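Local coordinates for protein Sec-alkylsulfatase (Pseudomonas sp., PDB 4AXH) that hydrolyses (R)-secondary alkyl sulfates with strict inversion of configuration, using two zinc ions and releasing (S)-alcohols and sulfate, at residues A[102-107]-A[412-417]; A[247-252]-A[311-316]. All blocks are in the same frame, centred on the assembly; numbering follows the deposited sequence. Where two conformers were deposited one is given.

After the N-terminal helices and strands, the chain forms helix 103-111, whose first turn meets residues 412-417 about 300 residues later. Contact 1 closes that long loop and brings the helix against the loop between helices 393-400 and 420-431. Nested inside it, contact 2 closes a much shorter loop within the metallo-beta-lactamase domain, joining 247-252, after helix 222-233, to 311-316, after strand 305-307. The two centres are about 10 Å apart, and segment 412-417 touches both segments of contact 2: a probable hydrogen bond of 2.9 Å joins R414 O to M316 N, and Y417 packs against S247 and M316.

Contact 1 (A[102-107]-A[412-417]); sequences NPSLWR and YLRSYY. Unlike the reference sequence in segment 102-107: R107 (reference His).
S104 OG has two polar neighbours: the phenol oxygen of Y416 lies 2.6 Å from it, within hydrogen-bonding distance, and the carboxylate of E513 forms a hydrogen bond with it through OE2. The serine oxygen, in the conformer described, is anti to the backbone N (chi1 -174°), which carries it off the helix toward the loop 412-417. It meets the tyrosine at the ring edge, near the ring plane. The same phenol oxygen, Y416 OH, also sits 3.1 Å from S104 O. L105 N lies 4.0 Å from Y416 CE1, oblique to the ring. One face of the ring is covered by its own segment, with R414 CB 3.5 Å above the plane and offset toward the rim. Beyond that point the arginine turns to acids: its guanidinium makes salt bridges to E513 and D408. E513 thus bridges S104 and R414, which is consistent with a fixed spacing between them. On the helix side, N102 OD1 accepts from S104 N at 3.0 Å, in the carbonyl plane with a C=O...donor angle of 149°. This is an N-cap, and the contact thus docks the capped first turn of helix 103-111 on the loop that carries Y417, a sulfate-binding residue.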
ATOM      1  N   ASN A 102      18.311 -25.006   7.679  1.00 35.63           N
ATOM      2  CA  ASN A 102      16.997 -25.461   8.085  1.00 32.98           C
ATOM      3  C   ASN A 102      16.563 -26.617   7.191  1.00 35.25           C
ATOM      4  O   ASN A 102      16.641 -26.499   5.970  1.00 36.09           O
ATOM      5  CB  ASN A 102      16.023 -24.326   7.980  1.00 28.22           C
ATOM      6  CG  ASN A 102      14.655 -24.654   8.548  1.00 39.55           C
ATOM      7  OD1 ASN A 102      13.965 -25.595   8.119  1.00 26.29           O
ATOM      8  ND2 ASN A 102      14.193 -23.817   9.458  1.00 18.82           N
ATOM      9  N   PRO A 103      16.143 -27.753   7.787  1.00 30.33           N
ATOM     10  CA  PRO A 103      15.805 -28.940   6.984  1.00 29.10           C
ATOM     11  C   PRO A 103      14.681 -28.768   5.980  1.00 30.39           C
ATOM     12  O   PRO A 103      14.750 -29.414   4.944  1.00 30.16           O
ATOM     13  CB  PRO A 103      15.528 -30.014   8.040  1.00 30.30           C
ATOM     14  CG  PRO A 103      16.189 -29.551   9.249  1.00 34.15           C
ATOM     15  CD  PRO A 103      16.047 -28.066   9.226  1.00 30.82           C
ATOM     16  N   SER A 104      13.674 -27.904   6.275  1.00 25.28           N
ATOM     17  CA  SER A 104      12.555 -27.602   5.373  0.50 24.95           C
ATOM     18  C   SER A 104      13.052 -26.830   4.138  1.00 29.49           C
ATOM     19  O   SER A 104      12.624 -27.110   3.035  1.00 29.94           O
ATOM     20  CB  SER A 104      11.501 -26.778   6.107  0.50 27.16           C
ATOM     21  OG  SER A 104      10.335 -26.573   5.327  0.50 28.24           O
ATOM     22  N   LEU A 105      13.968 -25.848   4.349  1.00 26.97           N
ATOM     23  CA  LEU A 105      14.580 -25.047   3.297  1.00 27.79           C
ATOM     24  C   LEU A 105      15.394 -25.980   2.360  1.00 33.48           C
ATOM     25  O   LEU A 105      15.285 -25.862   1.127  1.00 34.69           O
ATOM     26  CB  LEU A 105      15.479 -23.947   3.883  1.00 27.57           C
ATOM     27  CG  LEU A 105      16.161 -22.972   2.855  1.00 30.59           C
ATOM     28  CD1 LEU A 105      15.222 -22.531   1.718  1.00 29.01           C
ATOM     29  CD2 LEU A 105      16.693 -21.759   3.553  1.00 31.61           C
ATOM     30  N   TRP A 106      16.164 -26.913   2.967  1.00 26.09           N
ATOM     31  CA  TRP A 106      16.972 -27.909   2.279  0.50 22.95           C
ATOM     32  C   TRP A 106      16.091 -28.832   1.413  1.00 30.66           C
ATOM     33  O   TRP A 106      16.526 -29.270   0.361  1.00 34.30           O
ATOM     34  CB  TRP A 106      17.731 -28.729   3.331  0.50 18.70           C
ATOM     35  CG  TRP A 106      18.720 -29.704   2.781  0.50 16.61           C
ATOM     36  CD1 TRP A 106      18.469 -30.970   2.372  0.50 18.43           C
ATOM     37  CD2 TRP A 106      20.142 -29.516   2.663  0.50 15.99           C
ATOM     38  NE1 TRP A 106      19.632 -31.575   1.967  0.50 17.32           N
ATOM     39  CE2 TRP A 106      20.679 -30.710   2.148  0.50 18.05           C
ATOM     40  CE3 TRP A 106      21.021 -28.450   2.960  0.50 17.00           C
ATOM     41  CZ2 TRP A 106      22.052 -30.879   1.921  0.50 16.56           C
ATOM     42  CZ3 TRP A 106      22.382 -28.613   2.707  0.50 17.44           C
ATOM     43  CH2 TRP A 106      22.881 -29.819   2.202  0.50 17.55           C
ATOM     44  N   ARG A 107      14.885 -29.165   1.883  1.00 25.72           N
ATOM     45  CA  ARG A 107      13.918 -30.020   1.214  1.00 24.54           C
ATOM     46  C   ARG A 107      13.517 -29.318  -0.089  1.00 30.83           C
ATOM     47  O   ARG A 107      13.517 -29.954  -1.145  1.00 29.61           O
ATOM     48  CB  ARG A 107      12.672 -30.177   2.126  1.00 21.34           C
ATOM     49  CG  ARG A 107      11.974 -31.500   2.010  1.00 19.87           C
ATOM     50  CD  ARG A 107      10.830 -31.425   1.077  1.00  6.23           C
ATOM     51  NE  ARG A 107      10.426 -32.787   0.738  1.00 56.66           N
ATOM     52  CZ  ARG A 107       9.277 -33.104   0.137  1.00108.07           C
ATOM     53  NH1 ARG A 107       8.398 -32.155  -0.173  1.00109.45           N
ATOM     54  NH2 ARG A 107       8.989 -34.370  -0.140  1.00108.65           N
ATOM     55  N   TYR A 412       3.801 -27.306   0.242  1.00 26.19           N
ATOM     56  CA  TYR A 412       3.571 -26.282  -0.757  1.00 23.39           C
ATOM     57  C   TYR A 412       2.968 -24.960  -0.243  1.00 28.77           C
ATOM     58  O   TYR A 412       2.697 -24.045  -1.037  1.00 30.88           O
ATOM     59  CB  TYR A 412       2.728 -26.886  -1.889  1.00 23.38           C
ATOM     60  CG  TYR A 412       1.396 -27.492  -1.481  1.00 22.09           C
ATOM     61  CD1 TYR A 412       0.250 -26.714  -1.396  1.00 23.43           C
ATOM     62  CD2 TYR A 412       1.268 -28.851  -1.277  1.00 22.06           C
ATOM     63  CE1 TYR A 412      -0.981 -27.272  -1.084  1.00 21.82           C
ATOM     64  CE2 TYR A 412       0.041 -29.424  -0.974  1.00 22.38           C
ATOM     65  CZ  TYR A 412      -1.081 -28.634  -0.885  1.00 25.73           C
ATOM     66  OH  TYR A 412      -2.274 -29.227  -0.568  1.00 25.30           O
ATOM     67  N   LEU A 413       2.756 -24.849   1.074  1.00 23.21           N
ATOM     68  CA  LEU A 413       2.195 -23.667   1.737  1.00 20.85           C
ATOM     69  C   LEU A 413       3.188 -23.031   2.691  1.00 26.04           C
ATOM     70  O   LEU A 413       2.877 -21.993   3.271  1.00 29.23           O
ATOM     71  CB  LEU A 413       0.923 -24.087   2.488  1.00 20.44           C
ATOM     72  CG  LEU A 413      -0.452 -23.795   1.876  1.00 23.55           C
ATOM     73  CD1 LEU A 413      -0.463 -23.798   0.328  1.00 23.57           C
ATOM     74  CD2 LEU A 413      -1.430 -24.722   2.414  1.00 18.66           C
ATOM     75  N   ARG A 414       4.397 -23.619   2.837  1.00 21.12           N
ATOM     76  CA  ARG A 414       5.469 -23.119   3.707  1.00 19.62           C
ATOM     77  C   ARG A 414       6.010 -21.766   3.244  1.00 27.70           C
ATOM     78  O   ARG A 414       5.951 -21.405   2.049  1.00 26.65           O
ATOM     79  CB  ARG A 414       6.637 -24.135   3.825  1.00 18.26           C
ATOM     80  CG  ARG A 414       6.290 -25.605   4.186  1.00 22.15           C
ATOM     81  CD  ARG A 414       5.621 -25.768   5.529  1.00 24.62           C
ATOM     82  NE  ARG A 414       6.453 -25.194   6.582  1.00 30.99           N
ATOM     83  CZ  ARG A 414       6.048 -24.938   7.814  1.00 35.60           C
ATOM     84  NH1 ARG A 414       4.787 -25.173   8.171  1.00 27.30           N
ATOM     85  NH2 ARG A 414       6.891 -24.422   8.697  1.00 23.86           N
ATOM     86  N   SER A 415       6.602 -21.036   4.202  1.00 28.65           N
ATOM     87  CA  SER A 415       7.191 -19.708   4.003  1.00 28.22           C
ATOM     88  C   SER A 415       8.600 -19.732   3.367  1.00 30.26           C
ATOM     89  O   SER A 415       9.563 -19.299   3.982  1.00 30.17           O
ATOM     90  CB  SER A 415       7.175 -18.949   5.316  1.00 31.12           C
ATOM     91  OG  SER A 415       5.827 -18.815   5.728  1.00 44.89           O
ATOM     92  N   TYR A 416       8.709 -20.225   2.139  1.00 25.51           N
ATOM     93  CA  TYR A 416       9.994 -20.327   1.439  1.00 26.03           C
ATOM     94  C   TYR A 416      10.331 -19.104   0.605  1.00 32.09           C
ATOM     95  O   TYR A 416      11.501 -18.864   0.365  1.00 35.40           O
ATOM     96  CB  TYR A 416      10.002 -21.542   0.510  1.00 27.47           C
ATOM     97  CG  TYR A 416       9.827 -22.895   1.175  1.00 28.66           C
ATOM     98  CD1 TYR A 416      10.678 -23.311   2.192  1.00 29.83           C
ATOM     99  CD2 TYR A 416       8.888 -23.808   0.701  1.00 29.91           C
ATOM    100  CE1 TYR A 416      10.551 -24.575   2.773  1.00 31.46           C
ATOM    101  CE2 TYR A 416       8.777 -25.089   1.253  1.00 31.44           C
ATOM    102  CZ  TYR A 416       9.616 -25.471   2.286  1.00 41.02           C
ATOM    103  OH  TYR A 416       9.511 -26.727   2.838  1.00 42.90           O
ATOM    104  N   TYR A 417       9.329 -18.383   0.095  1.00 27.40           N
ATOM    105  CA  TYR A 417       9.526 -17.202  -0.740  1.00 27.49           C
ATOM    106  C   TYR A 417       8.934 -16.050  -0.005  1.00 30.61           C
ATOM    107  O   TYR A 417       9.670 -15.224   0.531  1.00 31.53           O
ATOM    108  CB  TYR A 417       8.846 -17.396  -2.108  1.00 29.68           C
ATOM    109  CG  TYR A 417       9.393 -16.486  -3.180  1.00 31.95           C
ATOM    110  CD1 TYR A 417      10.641 -16.714  -3.742  1.00 34.16           C
ATOM    111  CD2 TYR A 417       8.635 -15.425  -3.678  1.00 32.09           C
ATOM    112  CE1 TYR A 417      11.150 -15.884  -4.739  1.00 34.68           C
ATOM    113  CE2 TYR A 417       9.129 -14.594  -4.675  1.00 31.90           C
ATOM    114  CZ  TYR A 417      10.398 -14.813  -5.193  1.00 35.16           C
ATOM    115  OH  TYR A 417      10.920 -13.992  -6.171  1.00 27.18           O
TER

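Contact 2 (A[247-252]-A[311-316]); sequences SGLFKT and NAPPAM
L249 supplies the apolar contact with P313 and A315, and a single methyl, CD2, does the touching. It lies 3.7 Å from P313 CB and 3.9 Å from P313 CG, meeting one flank of the pyrrolidine ring, and 3.8 Å from A315 CB. With CG anti to the carbonyl carbon (chi1 -57°), the leucine extends away from its own loop, and CD2 rests between P313 CB and A315 CB. All three touching residues are buried.

Polar bonds shape each segment separately. A315 N binds P313 O at 2.8 Å, closing an inverse gamma turn centred on P314 that presents P313 and A315 to the leucine. In the partner loop, S247 N reaches F250 O at 2.7 Å, while S247 OG donates to K251 O from above the carbonyl plane. K251 folds back through its amino group to a salt bridge with D246.

Between nearest side-chain atoms, the leucine is also about 4 Å from Y417 and from H355, and its nearest side-chain atom is about 6 Å from a zinc ion. The contact thus joins two loops of the metallo-beta-lactamase domain beside the dinuclear zinc and sulfate site.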
ATOM      1  N   SER A 247      16.393 -20.191  -3.633  1.00 28.37           N
ATOM      2  CA  SER A 247      15.608 -18.962  -3.644  1.00 29.65           C
ATOM      3  C   SER A 247      14.083 -19.216  -3.602  1.00 34.69           C
ATOM      4  O   SER A 247      13.290 -18.355  -4.004  1.00 35.90           O
ATOM      5  CB  SER A 247      16.038 -18.017  -4.762  1.00 33.93           C
ATOM      6  OG  SER A 247      17.288 -17.417  -4.455  1.00 41.87           O
ATOM      7  N   GLY A 248      13.699 -20.361  -3.028  1.00 28.82           N
ATOM      8  CA  GLY A 248      12.312 -20.729  -2.796  1.00 27.56           C
ATOM      9  C   GLY A 248      11.617 -21.231  -4.023  1.00 31.74           C
ATOM     10  O   GLY A 248      11.309 -22.416  -4.099  1.00 31.74           O
ATOM     11  N   LEU A 249      11.381 -20.341  -4.992  1.00 30.03           N
ATOM     12  CA  LEU A 249      10.709 -20.695  -6.240  1.00 30.42           C
ATOM     13  C   LEU A 249      11.673 -21.030  -7.365  1.00 33.13           C
ATOM     14  O   LEU A 249      11.238 -21.296  -8.494  1.00 33.66           O
ATOM     15  CB  LEU A 249       9.736 -19.583  -6.673  1.00 30.88           C
ATOM     16  CG  LEU A 249       8.662 -19.193  -5.687  1.00 36.45           C
ATOM     17  CD1 LEU A 249       7.923 -17.971  -6.185  1.00 36.90           C
ATOM     18  CD2 LEU A 249       7.703 -20.354  -5.436  1.00 38.31           C
ATOM     19  N   PHE A 250      12.982 -20.956  -7.070  1.00 28.44           N
ATOM     20  CA  PHE A 250      14.117 -21.245  -7.974  1.00 27.77           C
ATOM     21  C   PHE A 250      15.395 -21.251  -7.179  1.00 31.19           C
ATOM     22  O   PHE A 250      15.358 -21.015  -5.975  1.00 32.35           O
ATOM     23  CB  PHE A 250      14.221 -20.236  -9.135  1.00 29.21           C
ATOM     24  CG  PHE A 250      13.974 -18.796  -8.741  1.00 30.50           C
ATOM     25  CD1 PHE A 250      15.005 -18.011  -8.235  1.00 31.77           C
ATOM     26  CD2 PHE A 250      12.700 -18.234  -8.849  1.00 31.31           C
ATOM     27  CE1 PHE A 250      14.760 -16.717  -7.802  1.00 33.72           C
ATOM     28  CE2 PHE A 250      12.462 -16.931  -8.431  1.00 31.54           C
ATOM     29  CZ  PHE A 250      13.493 -16.189  -7.901  1.00 31.59           C
ATOM     30  N   LYS A 251      16.525 -21.489  -7.838  1.00 28.00           N
ATOM     31  CA  LYS A 251      17.826 -21.530  -7.166  1.00 27.85           C
ATOM     32  C   LYS A 251      18.364 -20.134  -6.849  1.00 35.68           C
ATOM     33  O   LYS A 251      18.696 -19.870  -5.702  1.00 37.36           O
ATOM     34  CB  LYS A 251      18.842 -22.361  -7.974  1.00 28.90           C
ATOM     35  CG  LYS A 251      18.454 -23.821  -8.304  1.00 35.86           C
ATOM     36  CD  LYS A 251      18.061 -24.684  -7.104  1.00 40.27           C
ATOM     37  CE  LYS A 251      19.189 -25.064  -6.174  1.00 38.61           C
ATOM     38  NZ  LYS A 251      18.720 -25.166  -4.770  1.00 40.97           N
ATOM     39  N   THR A 252      18.443 -19.244  -7.860  1.00 33.31           N
ATOM     40  CA  THR A 252      19.006 -17.880  -7.770  1.00 33.79           C
ATOM     41  C   THR A 252      18.613 -17.132  -9.039  1.00 39.09           C
ATOM     42  O   THR A 252      17.997 -17.745  -9.922  1.00 39.81           O
ATOM     43  CB  THR A 252      20.580 -17.939  -7.649  1.00 37.81           C
ATOM     44  OG1 THR A 252      21.148 -16.603  -7.569  1.00 45.30           O
ATOM     45  CG2 THR A 252      21.231 -18.752  -8.776  1.00 27.78           C
ATOM     46  N   ASN A 311       0.414 -17.619  -9.894  1.00 29.50           N
ATOM     47  CA  ASN A 311      -0.717 -17.379  -9.023  1.00 29.27           C
ATOM     48  C   ASN A 311      -0.859 -18.332  -7.850  1.00 31.92           C
ATOM     49  O   ASN A 311      -1.511 -17.977  -6.855  1.00 31.63           O
ATOM     50  CB  ASN A 311      -1.991 -17.312  -9.840  1.00 29.87           C
ATOM     51  CG  ASN A 311      -1.922 -16.204 -10.829  1.00 46.09           C
ATOM     52  OD1 ASN A 311      -1.562 -15.071 -10.488  1.00 40.60           O
ATOM     53  ND2 ASN A 311      -2.163 -16.535 -12.082  1.00 40.29           N
ATOM     54  N   ALA A 312      -0.285 -19.540  -7.960  1.00 26.95           N
ATOM     55  CA  ALA A 312      -0.393 -20.507  -6.883  1.00 26.66           C
ATOM     56  C   ALA A 312       0.805 -21.438  -6.874  1.00 28.73           C
ATOM     57  O   ALA A 312       0.650 -22.636  -7.103  1.00 29.38           O
ATOM     58  CB  ALA A 312      -1.697 -21.291  -7.020  1.00 27.57           C
ATOM     59  N   PRO A 313       2.019 -20.935  -6.577  1.00 23.90           N
ATOM     60  CA  PRO A 313       3.187 -21.831  -6.583  1.00 23.57           C
ATOM     61  C   PRO A 313       3.344 -22.662  -5.293  1.00 26.94           C
ATOM     62  O   PRO A 313       2.701 -22.359  -4.287  1.00 26.84           O
ATOM     63  CB  PRO A 313       4.345 -20.851  -6.802  1.00 24.58           C
ATOM     64  CG  PRO A 313       3.915 -19.596  -6.158  1.00 27.15           C
ATOM     65  CD  PRO A 313       2.416 -19.546  -6.250  1.00 23.59           C
ATOM     66  N   PRO A 314       4.218 -23.686  -5.294  1.00 23.07           N
ATOM     67  CA  PRO A 314       4.394 -24.541  -4.102  1.00 21.86           C
ATOM     68  C   PRO A 314       5.262 -23.958  -2.986  1.00 26.37           C
ATOM     69  O   PRO A 314       6.215 -24.608  -2.519  1.00 24.34           O
ATOM     70  CB  PRO A 314       5.005 -25.833  -4.655  1.00 23.22           C
ATOM     71  CG  PRO A 314       5.109 -25.667  -6.100  1.00 28.59           C
ATOM     72  CD  PRO A 314       5.001 -24.211  -6.417  1.00 25.53           C
ATOM     73  N   ALA A 315       4.907 -22.730  -2.556  1.00 23.13           N
ATOM     74  CA  ALA A 315       5.485 -21.919  -1.481  1.00 22.28           C
ATOM     75  C   ALA A 315       4.597 -20.709  -1.338  1.00 28.72           C
ATOM     76  O   ALA A 315       3.874 -20.370  -2.279  1.00 31.18           O
ATOM     77  CB  ALA A 315       6.899 -21.467  -1.845  1.00 22.41           C
ATOM     78  N   MET A 316       4.622 -20.061  -0.175  1.00 24.96           N
ATOM     79  CA  MET A 316       3.856 -18.843   0.046  1.00 24.18           C
ATOM     80  C   MET A 316       4.513 -17.773  -0.807  1.00 26.88           C
ATOM     81  O   MET A 316       5.742 -17.710  -0.843  1.00 26.93           O
ATOM     82  CB  MET A 316       3.893 -18.431   1.531  1.00 26.85           C
ATOM     83  CG  MET A 316       2.959 -17.275   1.831  1.00 31.79           C
ATOM     84  SD  MET A 316       2.953 -16.735   3.540  1.00 38.38           S
ATOM     85  CE  MET A 316       1.541 -17.651   4.223  1.00 35.47           C
TER